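PDB 6YHH: beta-N-acetylglucosaminidase-like protein Glycoside hydrolase family 20 from Flavobacterium johnsoniae, which probably acts as a chitobiase, a beta-N-acetylhexosaminidase that hydrolyses N-acetylglucosamine from chitin-derived oligosaccharides during bacterial chitin degradation. Local coordinates for residues 412-417 with 466-471; 147-152 with 446-451; 422-427 with 471-476; 459-464 with 501-506. All coordinates share one frame; numbering follows the deposited sequence.

The four contacts lie in the last part of the TIM barrel, where its first and eighth strands meet, and in the helices outside it. Contact 2 closes the barrel by joining strand 146-152 to strand 443-450, and it comes nearest the active site: the side chain of W451 is about 7 Å from that of E317, the predicted proton donor. Contacts 1 and 3, with centres 9 Å apart, share I471 and set successive parts of 412-427 against helix 467-476. F412 O of contact 1 probably accepts a hydrogen bond from T449 N of contact 2, 3.1 Å away. Contact 4 reaches outward, its centre 15 Å from that of contact 2, yet F460 and V464 still pack on M450.

Contact 1: 412-417 with 466-471; sequences FYIDLM and PRTAAI
R467 reaches across to the backbone of I414 and holds its carbonyl. R467 NH2 donates to I414 O over 2.8 Å at an N-H...O angle of 152°, the oxygen lying near the guanidinium edge, somewhat tilted from its plane, while R467 NH1 adds a weak bond of 3.3 Å to that oxygen. NH1 also donates to water 1, which in turn donates to Y413 O, so two successive carbonyls are served by one side chain. M417 crosses the arginine at about a right angle, its SD 3.9 Å from NH2. Beside these polar groups the contact is apolar. I414 is turned with CG1 between its own N and carbonyl carbon (chi1 45°), which sends CD1 to T468 OG1, 3.4 Å away, and CG2 to I471 CD1, 3.7 Å away. I471 then lays CG2 over one face of the F412 ring, 4.1 Å from the centroid, a CH-pi contact suited to a branched aliphatic chain.

Further out, R467 NH2 also bonds R463 O and NH1 bonds Y418 O, which fixes the guanidinium in rotation; the hydroxyl of T468 is spent on V464 O, so it offers I414 mere packing. A methionine in place of R467 would probably leave the carbonyls of I414 and Y418 without these donors and water 1 with one mate fewer. The inverse gamma turn at Y413 and the 3-10 turn 414-416 shape the loop that follows the seventh strand of the barrel, and its seat on helix 467-476, which follows the eighth, belongs to the TIM-barrel architecture of family 20 catalytic domains.

Contact 2: 147-152 with 446-451; sequences RGLMLD and GEATMW
M150 and W451 make the tightest part of this contact. The methionine leaves its strand with CG anti to the backbone N, then bends at chi3 (76°) and sets its methyl over the face of the indole, a CH-pi contact: CE stands 3.4 Å from the centroid of the six-membered ring, almost exactly on the normal. SD follows over the same face, 3.9 Å from that centroid, a Met-aromatic contact. D152 comes to the ring from its edge instead, OD2 lying in plane 3.6 Å from W451 CE3; R155 and the backbone of S154 hold this carboxylate. Five backbone hydrogen bonds join the parallel strands, the shortest being M150 N to A448 O at 2.7 Å and nearly straight.

Toward the other end the packing thins. G446 has no side chain to offer, and R147 carries its guanidinium away to E92 and the carbonyls of F144 and K174. In between, E447 CG lies 3.6 Å from G148 C, and a side chain at G148 would probably run into the carboxylate, which H179 and W146 fix. L149 and A448 sit on the outer face, the small alanine fitting against T468 and I471. Replacing W451 with a serine would probably deprive the M150 methyl of its ring and leave a gap beside it. A Tris molecule, probably from the crystallisation liquor, lies about 3 Å (nearest atoms) from the tryptophan side chain, consistent with a pocket there. The ladder closes a TIM barrel, first strand to eighth, with W451 just beyond the C-terminal end of the last strand, where such barrels carry their active site.

Contact 3: 422-427 with 471-476; sequences SHYLND and IAERLW
In the helical layer outside the TIM barrel, Y424 at the close of helix 420-424 is clasped by R474 of helix 467-476. R474 meets it side-on: NE donates to Y424 O over 2.8 Å, nearly in line with the carbonyl, and NH2 donates to the same oxygen over 2.9 Å from above the carbonyl plane. An arginine suits this place because a helix leaves its last carbonyls without amide donors from its own turns, and the positive group would probably be steadied by the negative end of the helix. The hook is made by the side chain itself, which starts anti to its backbone N and then bends twice, at chi2 (56°) and chi3, to bring NH2 back over the tyrosine ring.

There NH2 lies 3.6 Å above the ring plane, over its centre. R474 CZ stands 4.7 Å from the Y424 ring centroid, a cation-pi contact, with the guanidinium and ring planes 46° apart. NH2 also serves I481 O. These bonds tie the connection after strand seven of the barrel to the helix after strand eight. At its far end the ring is held as well: Y424 OH gives a short bond of 2.5 Å to the anti lone pair of E473 OE1, whose carboxylate is further paired with R490.

D427 faces R474 with its carboxylate nearly parallel to the guanidinium, but no N-H of R474 points at it; OD1 bonds M429 N and OD2 forms a salt bridge with R143. N426 O rests 3.3 Å from R474 CG, buried without a polar partner. H423 CB packs 3.7 Å from I471 CG1, while ND1 of that histidine bonds G411 O.

Contact 4: 459-464 with 501-506; sequences TFDSRV and LGLTHI
D461 and T504 meet at about a right angle, the carboxylate crossing the threonine so that OD2 reaches the threonine's backbone N. T504 N donates to D461 OD2 over 2.8 Å, and the oxygen accepts on its anti lone pair, away from the other carboxylate oxygen. The same OD2 has a salt bridge with R165, so an aspartate, short and charged, links its own helix both to R165 of helix 160-172 and to the loop. L503 also crosses the carboxylate squarely and sets CD1 3.5 Å from D461 CG.

The hydroxyl of T504 is turned back between its own N and carbonyl carbon (chi1 67°), facing the helix backbone through two waters. Water 2 lies 2.7 Å from OG1 and accepts from D461 N; water 3, equally close to OG1, accepts a weak bond from S462 N.

Helix 460-464 comes in the chain between the last barrel strand, 443-450, and helix 467-476, and F460 and V464 turn to the barrel while D461 and S462 face the loop 501-506 that leads into helix 507-517. Here the backbones almost touch, with CA of S462 and CA of H505 3.8 Å apart. Serine is small enough for this approach, and its OG bends away to donate to T459 O over 2.7 Å, while R463 NH1 donates to OG in turn. H505 meets the helix chiefly through CB, 3.6 Å from S462 CA, and swings the imidazole off so that NE2 bonds S495 O.

Contact 1: 412-417 with 466-471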
# COMPACT_ATOMS: atom_id res chain seq x y z
N PHE A 412 -4.58 -16.73 -20.84
CA PHE A 412 -4.22 -15.54 -20.07
C PHE A 412 -4.69 -15.71 -18.57
O PHE A 412 -4.97 -14.71 -17.87
CB PHE A 412 -4.89 -14.29 -20.64
CG PHE A 412 -4.50 -13.92 -22.06
CD1 PHE A 412 -3.19 -13.88 -22.49
CD2 PHE A 412 -5.47 -13.51 -22.97
CE1 PHE A 412 -2.86 -13.40 -23.76
CE2 PHE A 412 -5.14 -13.10 -24.23
CZ PHE A 412 -3.83 -13.03 -24.65
N TYR A 413 -4.61 -16.95 -18.11
CA TYR A 413 -4.99 -17.30 -16.72
C TYR A 413 -3.77 -17.10 -15.81
O TYR A 413 -3.16 -18.06 -15.35
CB TYR A 413 -5.58 -18.70 -16.64
CG TYR A 413 -7.08 -18.66 -16.89
CD1 TYR A 413 -7.59 -18.12 -18.07
CD2 TYR A 413 -7.99 -19.12 -15.94
CE1 TYR A 413 -8.96 -18.03 -18.26
CE2 TYR A 413 -9.37 -19.10 -16.19
CZ TYR A 413 -9.82 -18.45 -17.29
OH TYR A 413 -11.18 -18.31 -17.45
N ILE A 414 -3.48 -15.83 -15.51
CA ILE A 414 -2.26 -15.43 -14.76
C ILE A 414 -2.28 -15.99 -13.31
O ILE A 414 -1.24 -16.16 -12.70
CB ILE A 414 -2.12 -13.88 -14.74
CG1 ILE A 414 -3.41 -13.17 -14.42
CG2 ILE A 414 -1.69 -13.36 -16.07
CD1 ILE A 414 -3.24 -11.70 -14.10
N ASP A 415 -3.47 -16.32 -12.77
CA ASP A 415 -3.53 -16.88 -11.46
C ASP A 415 -2.88 -18.22 -11.31
O ASP A 415 -2.53 -18.61 -10.19
CB ASP A 415 -5.00 -16.95 -11.00
CG ASP A 415 -5.81 -17.87 -11.86
OD1 ASP A 415 -5.80 -17.65 -13.08
OD2 ASP A 415 -6.48 -18.81 -11.33
N LEU A 416 -2.70 -18.97 -12.44
CA LEU A 416 -2.21 -20.34 -12.36
C LEU A 416 -0.69 -20.42 -12.30
O LEU A 416 -0.11 -21.48 -12.31
CB LEU A 416 -2.79 -21.10 -13.59
CG LEU A 416 -4.35 -21.15 -13.54
CD1 LEU A 416 -4.85 -21.92 -14.79
CD2 LEU A 416 -4.96 -21.65 -12.25
N MET A 417 -0.06 -19.25 -12.36
CA MET A 417 1.39 -19.12 -12.13
C MET A 417 2.26 -19.70 -13.24
O MET A 417 3.43 -20.09 -13.00
CB MET A 417 1.83 -19.63 -10.73
CG MET A 417 0.97 -19.06 -9.59
SD MET A 417 0.68 -17.29 -9.68
CE MET A 417 2.29 -16.67 -9.31
N PRO A 466 4.87 -8.62 -13.21
CA PRO A 466 4.79 -7.95 -14.48
C PRO A 466 4.23 -8.77 -15.63
O PRO A 466 4.22 -8.29 -16.78
CB PRO A 466 6.25 -7.63 -14.78
CG PRO A 466 6.95 -8.85 -14.22
CD PRO A 466 6.18 -9.19 -12.95
N ARG A 467 3.72 -9.96 -15.41
CA ARG A 467 3.23 -10.76 -16.51
C ARG A 467 2.12 -10.12 -17.32
O ARG A 467 2.06 -10.31 -18.56
CB ARG A 467 2.86 -12.20 -16.13
CG ARG A 467 4.05 -13.06 -15.66
CD ARG A 467 3.77 -14.49 -15.19
NE ARG A 467 2.95 -14.36 -13.96
CZ ARG A 467 1.94 -15.12 -13.65
NH1 ARG A 467 1.66 -16.21 -14.31
NH2 ARG A 467 1.17 -14.76 -12.62
N THR A 468 1.21 -9.38 -16.69
CA THR A 468 0.15 -8.74 -17.41
C THR A 468 0.66 -7.63 -18.37
O THR A 468 -0.01 -7.29 -19.32
CB THR A 468 -0.92 -8.26 -16.44
OG1 THR A 468 -1.37 -9.46 -15.75
CG2 THR A 468 -2.07 -7.58 -17.15
N ALA A 469 1.87 -7.14 -18.10
CA ALA A 469 2.51 -6.15 -19.01
C ALA A 469 2.88 -6.78 -20.33
O ALA A 469 2.70 -6.16 -21.37
CB ALA A 469 3.64 -5.40 -18.34
N ALA A 470 3.33 -8.05 -20.30
CA ALA A 470 3.57 -8.80 -21.53
C ALA A 470 2.26 -9.10 -22.28
O ALA A 470 2.19 -9.00 -23.48
CB ALA A 470 4.36 -10.05 -21.23
N ILE A 471 1.18 -9.40 -21.53
CA ILE A 471 -0.10 -9.57 -22.11
C ILE A 471 -0.57 -8.26 -22.76
O ILE A 471 -1.13 -8.31 -23.90
CB ILE A 471 -1.11 -10.11 -21.10
CG1 ILE A 471 -0.69 -11.52 -20.69
CG2 ILE A 471 -2.55 -10.08 -21.63
CD1 ILE A 471 -1.47 -12.06 -19.50
O HOH W 1 -0.40 -18.12 -15.15

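Contact 2: 147-152 with 446-451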
# COMPACT_ATOMS: atom_id res chain seq x y z
N ARG A 147 -8.76 -4.70 -24.39
CA ARG A 147 -7.47 -5.06 -23.82
C ARG A 147 -7.61 -4.96 -22.29
O ARG A 147 -7.49 -3.89 -21.69
CB ARG A 147 -6.36 -4.16 -24.33
CG ARG A 147 -6.36 -4.07 -25.86
CD ARG A 147 -5.28 -3.18 -26.37
NE ARG A 147 -5.26 -1.86 -25.79
CZ ARG A 147 -6.12 -0.89 -26.09
NH1 ARG A 147 -6.99 -1.04 -27.09
NH2 ARG A 147 -6.09 0.22 -25.44
N GLY A 148 -7.94 -6.12 -21.69
CA GLY A 148 -8.51 -6.17 -20.36
C GLY A 148 -7.76 -6.94 -19.26
O GLY A 148 -6.92 -7.83 -19.53
N LEU A 149 -8.04 -6.52 -18.05
CA LEU A 149 -7.74 -7.31 -16.83
C LEU A 149 -9.07 -7.54 -16.11
O LEU A 149 -9.78 -6.57 -15.87
CB LEU A 149 -6.81 -6.56 -15.82
CG LEU A 149 -6.47 -7.27 -14.52
CD1 LEU A 149 -5.67 -8.55 -14.67
CD2 LEU A 149 -5.73 -6.28 -13.59
N MET A 150 -9.30 -8.80 -15.71
CA MET A 150 -10.37 -9.17 -14.81
C MET A 150 -9.81 -9.25 -13.38
O MET A 150 -8.84 -9.94 -13.15
CB MET A 150 -11.00 -10.48 -15.16
CG MET A 150 -12.27 -10.71 -14.37
SD MET A 150 -12.71 -12.44 -14.21
CE MET A 150 -11.45 -12.74 -12.96
N LEU A 151 -10.46 -8.58 -12.45
CA LEU A 151 -10.13 -8.71 -10.98
C LEU A 151 -11.25 -9.44 -10.24
O LEU A 151 -12.43 -9.03 -10.34
CB LEU A 151 -9.94 -7.34 -10.35
CG LEU A 151 -9.57 -7.25 -8.85
CD1 LEU A 151 -8.72 -5.99 -8.56
CD2 LEU A 151 -10.80 -7.25 -7.98
N ASP A 152 -10.91 -10.57 -9.65
CA ASP A 152 -11.86 -11.38 -8.79
C ASP A 152 -11.88 -10.78 -7.42
O ASP A 152 -10.89 -10.85 -6.65
CB ASP A 152 -11.37 -12.81 -8.80
CG ASP A 152 -12.11 -13.75 -7.90
OD1 ASP A 152 -13.08 -13.36 -7.18
OD2 ASP A 152 -11.67 -14.93 -7.87
N GLY A 446 -8.65 -9.43 -25.87
CA GLY A 446 -8.37 -10.44 -24.84
C GLY A 446 -8.34 -9.82 -23.47
O GLY A 446 -8.34 -8.59 -23.32
N GLU A 447 -8.30 -10.71 -22.48
CA GLU A 447 -8.26 -10.30 -21.12
C GLU A 447 -7.52 -11.26 -20.20
O GLU A 447 -7.84 -12.45 -20.18
CB GLU A 447 -9.70 -10.14 -20.73
CG GLU A 447 -9.98 -9.71 -19.39
CD GLU A 447 -11.52 -9.52 -19.23
OE1 GLU A 447 -12.10 -10.33 -18.49
OE2 GLU A 447 -12.12 -8.58 -19.82
N ALA A 448 -6.61 -10.70 -19.44
CA ALA A 448 -5.91 -11.46 -18.34
C ALA A 448 -6.92 -11.61 -17.22
O ALA A 448 -7.64 -10.62 -16.89
CB ALA A 448 -4.69 -10.71 -17.87
N THR A 449 -7.00 -12.80 -16.64
CA THR A 449 -7.95 -13.05 -15.56
C THR A 449 -7.26 -13.34 -14.25
O THR A 449 -6.68 -14.40 -14.07
CB THR A 449 -8.92 -14.21 -15.83
OG1 THR A 449 -8.17 -15.45 -16.05
CG2 THR A 449 -9.79 -13.93 -17.03
N MET A 450 -7.32 -12.42 -13.31
CA MET A 450 -6.77 -12.63 -11.97
C MET A 450 -7.80 -13.12 -10.97
O MET A 450 -8.42 -12.33 -10.23
CB MET A 450 -6.08 -11.41 -11.39
CG MET A 450 -5.29 -11.76 -10.11
SD MET A 450 -4.02 -13.01 -10.39
CE MET A 450 -3.86 -13.62 -8.70
N TRP A 451 -8.03 -14.42 -11.02
CA TRP A 451 -8.79 -15.17 -10.03
C TRP A 451 -8.02 -15.13 -8.68
O TRP A 451 -6.79 -15.20 -8.67
CB TRP A 451 -9.05 -16.55 -10.46
CG TRP A 451 -9.72 -16.66 -11.78
CD1 TRP A 451 -9.13 -16.92 -12.98
CD2 TRP A 451 -11.07 -16.28 -12.08
NE1 TRP A 451 -10.06 -16.82 -14.01
CE2 TRP A 451 -11.23 -16.37 -13.48
CE3 TRP A 451 -12.12 -15.85 -11.31
CZ2 TRP A 451 -12.47 -16.18 -14.10
CZ3 TRP A 451 -13.34 -15.66 -11.91
CH2 TRP A 451 -13.52 -15.80 -13.27

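Contact 3: 422-427 with 471-476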
# COMPACT_ATOMS: atom_id res chain seq x y z
N SER A 422 4.21 -18.33 -21.92
CA SER A 422 2.94 -18.97 -22.29
C SER A 422 1.84 -17.91 -22.50
O SER A 422 1.02 -18.08 -23.40
CB SER A 422 2.47 -19.97 -21.24
OG SER A 422 2.08 -19.27 -20.09
N HIS A 423 1.84 -16.84 -21.72
CA HIS A 423 0.89 -15.77 -21.92
C HIS A 423 1.24 -14.83 -23.10
O HIS A 423 0.35 -14.42 -23.85
CB HIS A 423 0.73 -14.98 -20.59
CG HIS A 423 0.34 -15.83 -19.47
ND1 HIS A 423 -0.79 -16.61 -19.49
CD2 HIS A 423 0.86 -15.97 -18.22
CE1 HIS A 423 -0.90 -17.25 -18.34
NE2 HIS A 423 0.09 -16.88 -17.57
N TYR A 424 2.55 -14.53 -23.27
CA TYR A 424 2.98 -13.60 -24.29
C TYR A 424 2.72 -14.10 -25.66
O TYR A 424 2.39 -13.32 -26.54
CB TYR A 424 4.48 -13.35 -24.12
CG TYR A 424 5.06 -12.27 -25.01
CD1 TYR A 424 4.51 -11.02 -25.03
CD2 TYR A 424 6.09 -12.58 -25.88
CE1 TYR A 424 5.07 -10.03 -25.81
CE2 TYR A 424 6.66 -11.64 -26.70
CZ TYR A 424 6.15 -10.37 -26.68
OH TYR A 424 6.69 -9.41 -27.47
N LEU A 425 2.80 -15.42 -25.84
CA LEU A 425 2.64 -16.02 -27.21
C LEU A 425 1.24 -16.46 -27.45
O LEU A 425 0.88 -16.84 -28.55
CB LEU A 425 3.60 -17.15 -27.35
CG LEU A 425 5.07 -16.63 -27.27
CD1 LEU A 425 6.01 -17.82 -27.36
CD2 LEU A 425 5.41 -15.48 -28.24
N ASN A 426 0.34 -16.28 -26.47
CA ASN A 426 -1.03 -16.63 -26.67
C ASN A 426 -1.75 -15.55 -27.48
O ASN A 426 -1.83 -14.42 -27.08
CB ASN A 426 -1.70 -16.68 -25.28
CG ASN A 426 -3.13 -17.20 -25.30
OD1 ASN A 426 -3.37 -18.34 -25.70
ND2 ASN A 426 -4.09 -16.41 -24.73
N ASP A 427 -2.34 -15.85 -28.61
CA ASP A 427 -2.84 -14.78 -29.50
C ASP A 427 -4.34 -14.91 -29.69
O ASP A 427 -4.83 -16.03 -29.99
CB ASP A 427 -2.12 -14.91 -30.83
CG ASP A 427 -2.27 -13.69 -31.71
OD1 ASP A 427 -3.37 -13.37 -32.13
OD2 ASP A 427 -1.31 -13.00 -31.90
N ILE A 471 1.18 -9.40 -21.53
CA ILE A 471 -0.10 -9.57 -22.11
C ILE A 471 -0.57 -8.26 -22.76
O ILE A 471 -1.13 -8.31 -23.90
CB ILE A 471 -1.11 -10.11 -21.10
CG1 ILE A 471 -0.69 -11.52 -20.69
CG2 ILE A 471 -2.55 -10.08 -21.63
CD1 ILE A 471 -1.47 -12.06 -19.50
N ALA A 472 -0.34 -7.13 -22.12
CA ALA A 472 -0.69 -5.84 -22.68
C ALA A 472 -0.04 -5.69 -24.04
O ALA A 472 -0.65 -5.15 -24.97
CB ALA A 472 -0.33 -4.69 -21.76
N GLU A 473 1.24 -6.09 -24.13
CA GLU A 473 1.92 -5.99 -25.44
C GLU A 473 1.28 -6.88 -26.50
O GLU A 473 1.00 -6.45 -27.67
CB GLU A 473 3.39 -6.29 -25.32
CG GLU A 473 4.07 -6.42 -26.69
CD GLU A 473 5.53 -6.11 -26.57
OE1 GLU A 473 6.37 -7.03 -26.63
OE2 GLU A 473 5.85 -4.91 -26.27
N ARG A 474 0.92 -8.10 -26.13
CA ARG A 474 0.18 -8.93 -27.08
C ARG A 474 -1.13 -8.32 -27.56
O ARG A 474 -1.54 -8.50 -28.72
CB ARG A 474 -0.06 -10.34 -26.53
CG ARG A 474 -0.80 -11.31 -27.47
CD ARG A 474 -0.16 -11.53 -28.84
NE ARG A 474 1.22 -11.90 -28.63
CZ ARG A 474 2.28 -11.28 -29.14
NH1 ARG A 474 2.24 -10.27 -30.03
NH2 ARG A 474 3.43 -11.70 -28.74
N LEU A 475 -1.81 -7.60 -26.72
CA LEU A 475 -3.11 -7.11 -27.04
C LEU A 475 -3.04 -5.79 -27.82
O LEU A 475 -4.00 -5.46 -28.50
CB LEU A 475 -3.94 -6.95 -25.76
CG LEU A 475 -4.20 -8.31 -25.08
CD1 LEU A 475 -4.97 -8.03 -23.78
CD2 LEU A 475 -4.84 -9.36 -25.98
N TRP A 476 -1.91 -5.08 -27.74
CA TRP A 476 -1.77 -3.76 -28.42
C TRP A 476 -0.90 -3.87 -29.67
O TRP A 476 -1.24 -3.33 -30.73
CB TRP A 476 -1.16 -2.75 -27.43
CG TRP A 476 -0.84 -1.40 -28.08
CD1 TRP A 476 0.19 -1.15 -28.93
CD2 TRP A 476 -1.57 -0.20 -27.94
NE1 TRP A 476 0.12 0.17 -29.37
CE2 TRP A 476 -0.95 0.77 -28.75
CE3 TRP A 476 -2.70 0.17 -27.19
CZ2 TRP A 476 -1.44 2.07 -28.88
CZ3 TRP A 476 -3.18 1.48 -27.32
CH2 TRP A 476 -2.55 2.41 -28.16

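Contact 4: 459-464 with 501-506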
# COMPACT_ATOMS: atom_id res chain seq x y z
N THR A 459 -0.61 -9.93 -1.81
CA THR A 459 0.12 -10.63 -2.83
C THR A 459 -0.45 -10.45 -4.28
O THR A 459 0.21 -10.87 -5.22
CB THR A 459 0.27 -12.16 -2.61
OG1 THR A 459 -1.02 -12.77 -2.58
CG2 THR A 459 0.90 -12.42 -1.28
N PHE A 460 -1.60 -9.80 -4.39
CA PHE A 460 -2.32 -9.57 -5.66
C PHE A 460 -1.39 -9.03 -6.76
O PHE A 460 -1.22 -9.64 -7.83
CB PHE A 460 -3.44 -8.57 -5.45
CG PHE A 460 -4.30 -8.39 -6.67
CD1 PHE A 460 -5.36 -9.24 -6.88
CD2 PHE A 460 -4.09 -7.35 -7.57
CE1 PHE A 460 -6.16 -9.17 -7.98
CE2 PHE A 460 -4.87 -7.23 -8.69
CZ PHE A 460 -5.95 -8.11 -8.90
N ASP A 461 -0.70 -7.93 -6.47
CA ASP A 461 0.14 -7.31 -7.50
C ASP A 461 1.33 -8.21 -7.95
O ASP A 461 1.66 -8.23 -9.16
CB ASP A 461 0.68 -5.97 -7.05
CG ASP A 461 -0.36 -4.92 -6.85
OD1 ASP A 461 -1.48 -5.12 -7.28
OD2 ASP A 461 0.02 -3.85 -6.25
N SER A 462 1.88 -9.03 -7.02
CA SER A 462 2.95 -9.94 -7.37
C SER A 462 2.50 -11.01 -8.35
O SER A 462 3.34 -11.64 -9.06
CB SER A 462 3.55 -10.62 -6.14
OG SER A 462 2.74 -11.59 -5.57
N ARG A 463 1.24 -11.33 -8.32
CA ARG A 463 0.66 -12.30 -9.29
C ARG A 463 0.35 -11.61 -10.63
O ARG A 463 0.63 -12.15 -11.74
CB ARG A 463 -0.59 -12.96 -8.66
CG ARG A 463 -0.23 -14.19 -7.81
CD ARG A 463 0.79 -13.98 -6.71
NE ARG A 463 1.18 -15.26 -6.12
CZ ARG A 463 2.43 -15.55 -5.72
NH1 ARG A 463 3.37 -14.59 -5.65
NH2 ARG A 463 2.71 -16.80 -5.29
N VAL A 464 -0.25 -10.43 -10.59
CA VAL A 464 -0.66 -9.73 -11.84
C VAL A 464 0.53 -9.21 -12.63
O VAL A 464 0.53 -9.34 -13.86
CB VAL A 464 -1.67 -8.61 -11.53
CG1 VAL A 464 -2.11 -7.88 -12.78
CG2 VAL A 464 -2.87 -9.25 -10.87
N LEU A 501 3.39 3.89 -9.16
CA LEU A 501 1.95 3.92 -9.10
C LEU A 501 1.43 3.12 -7.87
O LEU A 501 0.23 2.95 -7.69
CB LEU A 501 1.40 3.25 -10.39
CG LEU A 501 1.88 3.93 -11.67
CD1 LEU A 501 1.42 3.14 -12.91
CD2 LEU A 501 1.51 5.39 -11.74
N GLY A 502 2.33 2.70 -7.00
CA GLY A 502 1.97 1.98 -5.77
C GLY A 502 1.95 0.49 -5.91
O GLY A 502 1.66 -0.23 -4.94
N LEU A 503 2.24 -0.03 -7.09
CA LEU A 503 2.16 -1.50 -7.26
C LEU A 503 3.16 -2.20 -6.35
O LEU A 503 4.30 -1.75 -6.15
CB LEU A 503 2.40 -1.91 -8.77
CG LEU A 503 1.17 -1.83 -9.70
CD1 LEU A 503 -0.14 -2.37 -9.28
CD2 LEU A 503 0.81 -0.35 -9.83
N THR A 504 2.76 -3.31 -5.77
CA THR A 504 3.48 -3.89 -4.62
C THR A 504 4.23 -5.12 -5.01
O THR A 504 4.73 -5.83 -4.15
CB THR A 504 2.53 -4.33 -3.49
OG1 THR A 504 1.71 -5.45 -3.90
CG2 THR A 504 1.58 -3.21 -3.04
N HIS A 505 4.30 -5.42 -6.30
CA HIS A 505 4.87 -6.72 -6.72
C HIS A 505 6.30 -6.99 -6.20
O HIS A 505 6.61 -8.10 -5.78
CB HIS A 505 4.80 -6.92 -8.22
CG HIS A 505 5.33 -5.79 -9.02
ND1 HIS A 505 4.83 -4.51 -8.92
CD2 HIS A 505 6.30 -5.74 -9.97
CE1 HIS A 505 5.51 -3.71 -9.71
NE2 HIS A 505 6.36 -4.45 -10.42
N ILE A 506 7.14 -5.99 -6.19
CA ILE A 506 8.52 -6.12 -5.73
C ILE A 506 8.55 -5.91 -4.21
O ILE A 506 9.16 -6.70 -3.45
CB ILE A 506 9.47 -5.12 -6.46
CG1 ILE A 506 9.41 -5.36 -7.98
CG2 ILE A 506 10.89 -5.32 -6.00
CD1 ILE A 506 9.92 -4.21 -8.81
O HOH W 2 -0.90 -6.26 -4.08
O HOH W 3 2.31 -8.07 -4.06